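Local coordinates for LEOA (Escherichia coli, PDB 4AUR), which is a dynamin-like GTPase that probably binds and hydrolyses GTP in a P-loop domain set at one end of a long helical stalk, at residues V145-P150 against D180-L185; F174-M179 against A200-K205. One frame throughout, in Å; residues are numbered along the deposited sequence.

Two contacts whose centres lie about 9 Å apart show how a GTPase domain ties the ends of its strands to what follows them. From the N terminus, the chain passes first through 145-150, at the end of strand 140-146, then through helix 156-165 and into strand 172-177, which carries 174-179. It turns through 180-185, where interaction 1 closes its loop, and enters helix 188-209, where 200-205 closes interaction 2. The two loops therefore cross rather than nest. Strands 140-146 and 172-177 are parallel neighbours, joined by a backbone hydrogen bond from Val145 N to Val175 O, and Pro150 O accepts from Lys205 NZ, which ties the loop after strand 140-146 to the helix covering the sheet.

Interaction 1. Residues V145-P150 against D180-L185; sequences VDATNP and DEVTSL
Val182 leans on the turn made by Ala147 and Thr148, mostly through its CG2 methyl. A chi1 of 167° sends CG1 away from the backbone N and leaves CG2 on the side facing the turn, where Val182 CG2 lies 3.6 Å from Ala147 O and 3.9 Å from Ala147 CB. This is the closely packed part: Ala147 is buried, its methyl also touches Met179, and its carbonyl oxygen accepts from Lys198 NZ of helix 188-209.

Toward solvent the fit slackens. Thr148 CG2 lies beside the Glu181-Val182 peptide, 3.9 Å from Glu181 O, and is 4.2 Å from Glu181 CG; both residues are exposed, and no hydrogen bond joins the two segments. The order lies within 145-150 instead. Asp146 OD1 accepts Thr148 N at 2.9 Å through its anti lone pair, with an N-H...O angle of 151°, which makes an Asx turn. The same oxygen takes Thr148 OG1 at 2.6 Å from above the carboxylate plane, 55° out of it. Two donors of one residue thus hold OG1 over the carboxylate, which leaves CG2 facing Glu181.

Asp180 ends an Asn-Lys-Met-Asp sequence matching the NKxD motif by which GTPases recognise guanine, and the contact lies where the end of that motif and the loop after it meet the end of the neighbouring strand. Van der Waals contact of methyls with a methyl and with carbonyl oxygens joins the segments, while Asp146 OD1 and Glu181 OE2, 5.1 Å apart, would repel if both are charged, an effect that the long, weak ion pair of Asp146 OD2 with Lys178 NZ may soften.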
loop_
_atom_site.group_PDB
_atom_site.type_symbol
_atom_site.label_atom_id
_atom_site.label_comp_id
_atom_site.label_asym_id
_atom_site.label_seq_id
_atom_site.Cartn_x
_atom_site.Cartn_y
_atom_site.Cartn_z
ATOM N N VAL A 145 8.810 -37.282 -36.227
ATOM C CA VAL A 145 9.420 -37.145 -37.564
ATOM C C VAL A 145 10.583 -38.141 -37.774
ATOM O O VAL A 145 10.808 -39.025 -36.936
ATOM C CB VAL A 145 9.885 -35.698 -37.817
ATOM C CG1 VAL A 145 8.712 -34.748 -37.670
ATOM C CG2 VAL A 145 11.015 -35.313 -36.884
ATOM N N ASP A 146 11.290 -38.000 -38.905
ATOM C CA ASP A 146 12.327 -38.940 -39.313
ATOM C C ASP A 146 13.676 -38.359 -39.032
ATOM O O ASP A 146 13.876 -37.152 -39.079
ATOM C CB ASP A 146 12.215 -39.294 -40.813
ATOM C CG ASP A 146 12.799 -40.692 -41.148
ATOM O OD1 ASP A 146 14.041 -40.838 -41.168
ATOM O OD2 ASP A 146 12.008 -41.644 -41.397
ATOM N N ALA A 147 14.614 -39.239 -38.746
ATOM C CA ALA A 147 15.978 -38.836 -38.506
ATOM C C ALA A 147 16.739 -38.502 -39.801
ATOM O O ALA A 147 17.538 -37.560 -39.837
ATOM C CB ALA A 147 16.682 -39.949 -37.769
ATOM N N THR A 148 16.523 -39.297 -40.846
ATOM C CA THR A 148 17.243 -39.098 -42.109
ATOM C C THR A 148 16.880 -37.763 -42.749
ATOM O O THR A 148 17.755 -36.997 -43.125
ATOM C CB THR A 148 16.976 -40.235 -43.122
ATOM O OG1 THR A 148 15.563 -40.473 -43.237
ATOM C CG2 THR A 148 17.660 -41.518 -42.678
ATOM N N ASN A 149 15.583 -37.501 -42.867
ATOM C CA ASN A 149 15.088 -36.274 -43.491
ATOM C C ASN A 149 13.906 -35.710 -42.675
ATOM O O ASN A 149 12.740 -35.887 -43.051
ATOM C CB ASN A 149 14.694 -36.563 -44.945
ATOM C CG ASN A 149 14.086 -35.362 -45.648
ATOM O OD1 ASN A 149 14.473 -34.209 -45.418
ATOM N ND2 ASN A 149 13.126 -35.630 -46.522
ATOM N N PRO A 150 14.208 -35.060 -41.533
ATOM C CA PRO A 150 13.184 -34.609 -40.577
ATOM C C PRO A 150 12.110 -33.692 -41.160
ATOM O O PRO A 150 12.421 -32.625 -41.682
ATOM C CB PRO A 150 13.999 -33.871 -39.506
ATOM C CG PRO A 150 15.322 -33.607 -40.127
ATOM C CD PRO A 150 15.559 -34.777 -41.023
ATOM N N ASP A 180 19.139 -44.085 -34.880
ATOM C CA ASP A 180 20.038 -45.191 -35.217
ATOM C C ASP A 180 20.546 -45.097 -36.655
ATOM O O ASP A 180 21.752 -45.178 -36.890
ATOM C CB ASP A 180 19.416 -46.579 -34.925
ATOM C CG ASP A 180 17.984 -46.738 -35.457
ATOM O OD1 ASP A 180 17.292 -45.719 -35.668
ATOM O OD2 ASP A 180 17.535 -47.894 -35.650
ATOM N N GLU A 181 19.654 -44.882 -37.618
ATOM C CA GLU A 181 20.094 -44.816 -39.018
ATOM C C GLU A 181 20.637 -43.451 -39.401
ATOM O O GLU A 181 20.572 -43.060 -40.552
ATOM C CB GLU A 181 19.021 -45.315 -40.002
ATOM C CG GLU A 181 17.636 -44.698 -39.897
ATOM C CD GLU A 181 16.546 -45.762 -39.855
ATOM O OE1 GLU A 181 16.699 -46.725 -39.069
ATOM O OE2 GLU A 181 15.551 -45.656 -40.606
ATOM N N VAL A 182 21.192 -42.739 -38.430
ATOM C CA VAL A 182 22.010 -41.565 -38.706
ATOM C C VAL A 182 23.342 -41.572 -37.924
ATOM O O VAL A 182 24.240 -40.785 -38.221
ATOM C CB VAL A 182 21.187 -40.278 -38.449
ATOM C CG1 VAL A 182 22.065 -39.031 -38.414
ATOM C CG2 VAL A 182 20.115 -40.124 -39.521
ATOM N N THR A 183 23.493 -42.485 -36.967
ATOM C CA THR A 183 24.621 -42.437 -36.036
ATOM C C THR A 183 24.774 -43.745 -35.264
ATOM O O THR A 183 23.907 -44.611 -35.326
ATOM C CB THR A 183 24.475 -41.220 -35.077
ATOM O OG1 THR A 183 25.589 -40.342 -35.240
ATOM C CG2 THR A 183 24.406 -41.619 -33.614
ATOM N N SER A 184 25.896 -43.884 -34.563
ATOM C CA SER A 184 26.110 -44.983 -33.624
ATOM C C SER A 184 25.395 -44.656 -32.308
ATOM O O SER A 184 25.600 -43.596 -31.724
ATOM C CB SER A 184 27.624 -45.196 -33.378
ATOM O OG SER A 184 27.904 -46.233 -32.433
ATOM N N LEU A 185 24.560 -45.572 -31.838
ATOM C CA LEU A 185 23.933 -45.425 -30.524
ATOM C C LEU A 185 24.931 -45.705 -29.386
ATOM O O LEU A 185 24.632 -45.453 -28.210
ATOM C CB LEU A 185 22.732 -46.361 -30.407
ATOM C CG LEU A 185 21.705 -46.243 -31.538
ATOM C CD1 LEU A 185 20.621 -47.294 -31.363
ATOM C CD2 LEU A 185 21.109 -44.847 -31.601
#

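Interaction 2. Residues F174-M179 against A200-K205; sequences FVINKM and ANLKGK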
loop_
_atom_site.group_PDB
_atom_site.type_symbol
_atom_site.label_atom_id
_atom_site.label_comp_id
_atom_site.label_asym_id
_atom_site.label_seq_id
_atom_site.Cartn_x
_atom_site.Cartn_y
_atom_site.Cartn_z
ATOM N N PHE A 174 8.611 -32.056 -30.699
ATOM C CA PHE A 174 9.015 -32.707 -31.939
ATOM C C PHE A 174 10.032 -33.783 -31.616
ATOM O O PHE A 174 11.030 -33.532 -30.912
ATOM C CB PHE A 174 9.563 -31.713 -32.920
ATOM C CG PHE A 174 8.526 -30.794 -33.416
ATOM C CD1 PHE A 174 7.776 -31.128 -34.505
ATOM C CD2 PHE A 174 8.262 -29.612 -32.754
ATOM C CE1 PHE A 174 6.777 -30.293 -34.945
ATOM C CE2 PHE A 174 7.270 -28.768 -33.186
ATOM C CZ PHE A 174 6.522 -29.117 -34.286
ATOM N N VAL A 175 9.757 -34.976 -32.124
ATOM C CA VAL A 175 10.449 -36.154 -31.696
ATOM C C VAL A 175 11.140 -36.713 -32.902
ATOM O O VAL A 175 10.499 -37.328 -33.762
ATOM C CB VAL A 175 9.462 -37.165 -31.122
ATOM C CG1 VAL A 175 10.140 -38.495 -30.849
ATOM C CG2 VAL A 175 8.873 -36.595 -29.848
ATOM N N ILE A 176 12.449 -36.462 -32.987
ATOM C CA ILE A 176 13.219 -36.938 -34.116
ATOM C C ILE A 176 13.573 -38.364 -33.795
ATOM O O ILE A 176 14.373 -38.618 -32.897
ATOM C CB ILE A 176 14.461 -36.118 -34.416
ATOM C CG1 ILE A 176 14.092 -34.657 -34.648
ATOM C CG2 ILE A 176 15.083 -36.661 -35.676
ATOM C CD1 ILE A 176 15.273 -33.698 -34.703
ATOM N N ASN A 177 12.907 -39.264 -34.530
ATOM C CA ASN A 177 12.924 -40.704 -34.310
ATOM C C ASN A 177 13.766 -41.458 -35.342
ATOM O O ASN A 177 13.948 -41.009 -36.467
ATOM C CB ASN A 177 11.506 -41.250 -34.373
ATOM C CG ASN A 177 11.424 -42.673 -33.892
ATOM O OD1 ASN A 177 12.214 -43.078 -33.055
ATOM N ND2 ASN A 177 10.493 -43.443 -34.424
ATOM N N LYS A 178 14.239 -42.630 -34.942
ATOM C CA LYS A 178 15.144 -43.465 -35.733
ATOM C C LYS A 178 16.496 -42.772 -35.872
ATOM O O LYS A 178 16.999 -42.602 -36.971
ATOM C CB LYS A 178 14.576 -43.789 -37.118
ATOM C CG LYS A 178 13.225 -44.485 -37.123
ATOM C CD LYS A 178 12.439 -44.107 -38.360
ATOM C CE LYS A 178 11.405 -45.148 -38.734
ATOM N NZ LYS A 178 10.692 -44.765 -39.988
HETATM N N MSE A 179 17.089 -42.364 -34.761
HETATM C CA MSE A 179 18.409 -41.758 -34.844
HETATM C C MSE A 179 19.457 -42.817 -35.160
HETATM O O MSE A 179 20.538 -42.498 -35.686
HETATM C CB MSE A 179 18.649 -40.949 -33.583
HETATM C CG MSE A 179 17.822 -39.674 -33.674
HETATM SE SE MSE A 179 18.970 -38.222 -34.323
HETATM C CE MSE A 179 18.137 -37.644 -35.998
ATOM N N ALA A 200 19.034 -28.617 -35.181
ATOM C CA ALA A 200 19.172 -27.331 -35.840
ATOM C C ALA A 200 18.462 -27.292 -37.176
ATOM O O ALA A 200 17.868 -26.299 -37.515
ATOM C CB ALA A 200 20.639 -26.997 -36.026
ATOM N N ASN A 201 18.572 -28.369 -37.942
ATOM C CA ASN A 201 17.925 -28.482 -39.242
ATOM C C ASN A 201 16.418 -28.383 -39.146
ATOM O O ASN A 201 15.813 -27.532 -39.797
ATOM C CB ASN A 201 18.291 -29.810 -39.900
ATOM C CG ASN A 201 17.844 -29.881 -41.341
ATOM O OD1 ASN A 201 17.099 -30.767 -41.716
ATOM N ND2 ASN A 201 18.300 -28.937 -42.155
ATOM N N LEU A 202 15.821 -29.247 -38.318
ATOM C CA LEU A 202 14.382 -29.234 -38.064
ATOM C C LEU A 202 13.908 -27.914 -37.515
ATOM O O LEU A 202 12.792 -27.467 -37.805
ATOM C CB LEU A 202 13.998 -30.312 -37.063
ATOM C CG LEU A 202 12.514 -30.410 -36.722
ATOM C CD1 LEU A 202 11.709 -30.714 -37.969
ATOM C CD2 LEU A 202 12.292 -31.488 -35.689
ATOM N N LYS A 203 14.746 -27.301 -36.698
ATOM C CA LYS A 203 14.428 -25.992 -36.141
ATOM C C LYS A 203 14.193 -25.021 -37.276
ATOM O O LYS A 203 13.210 -24.300 -37.278
ATOM C CB LYS A 203 15.547 -25.521 -35.219
ATOM C CG LYS A 203 15.196 -24.349 -34.329
ATOM C CD LYS A 203 16.091 -24.285 -33.085
ATOM C CE LYS A 203 15.606 -25.232 -31.992
ATOM N NZ LYS A 203 16.411 -25.111 -30.742
ATOM N N GLY A 204 15.059 -25.040 -38.275
ATOM C CA GLY A 204 14.917 -24.152 -39.412
ATOM C C GLY A 204 13.704 -24.409 -40.288
ATOM O O GLY A 204 13.055 -23.466 -40.717
ATOM N N LYS A 205 13.393 -25.671 -40.567
ATOM C CA LYS A 205 12.162 -25.998 -41.299
ATOM C C LYS A 205 10.877 -25.622 -40.555
ATOM O O LYS A 205 9.858 -25.341 -41.165
ATOM C CB LYS A 205 12.086 -27.484 -41.612
ATOM C CG LYS A 205 13.321 -28.032 -42.307
ATOM C CD LYS A 205 13.118 -29.466 -42.702
ATOM C CE LYS A 205 14.399 -30.071 -43.178
ATOM N NZ LYS A 205 14.173 -31.498 -43.541
#
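The beta-alpha-beta unit of strand 172-177, helix 188-209 and strand 221-224, part of the P-loop GTPase fold, is packed together here where Leu202 reaches from the helix to Phe174 and Ile176. These two strand residues alternate with Val175, whose side chain points to the other face of the sheet. One methyl makes the closest contacts: Leu202 CD2 lies 3.8 Å from Ile176 CG1, equally far from Ile176 CD1, and 3.9 Å from Phe174 CB. Leu202 reaches the strand because its CG stands anti to the backbone N (chi1 -179°). Ile176 extends its CG1-CD1 arm to meet it, chi2 169°, and the two side chains, running past one another in opposite directions, span the 8.7 Å between Ile176 CA and Leu202 CA.

Around this point the apolar layer continues. Ile222 of strand 221-224 touches both Ile176 and Leu202, while Phe174 packs against Leu206 one helical turn further on and against the ring of Tyr143.

Polar work is left to the end of the strand. Asn177, the first residue of the NKxD sequence, is bonded through its side chain to Ser227 N and Asp64 O, and Lys178 NZ donates to Ser63 O in the probable P-loop. All three touching residues are buried and no hydrogen bond crosses between the segments, so the helix is held to the sheet here by hydrophobic burial and dispersion, without directional bonds.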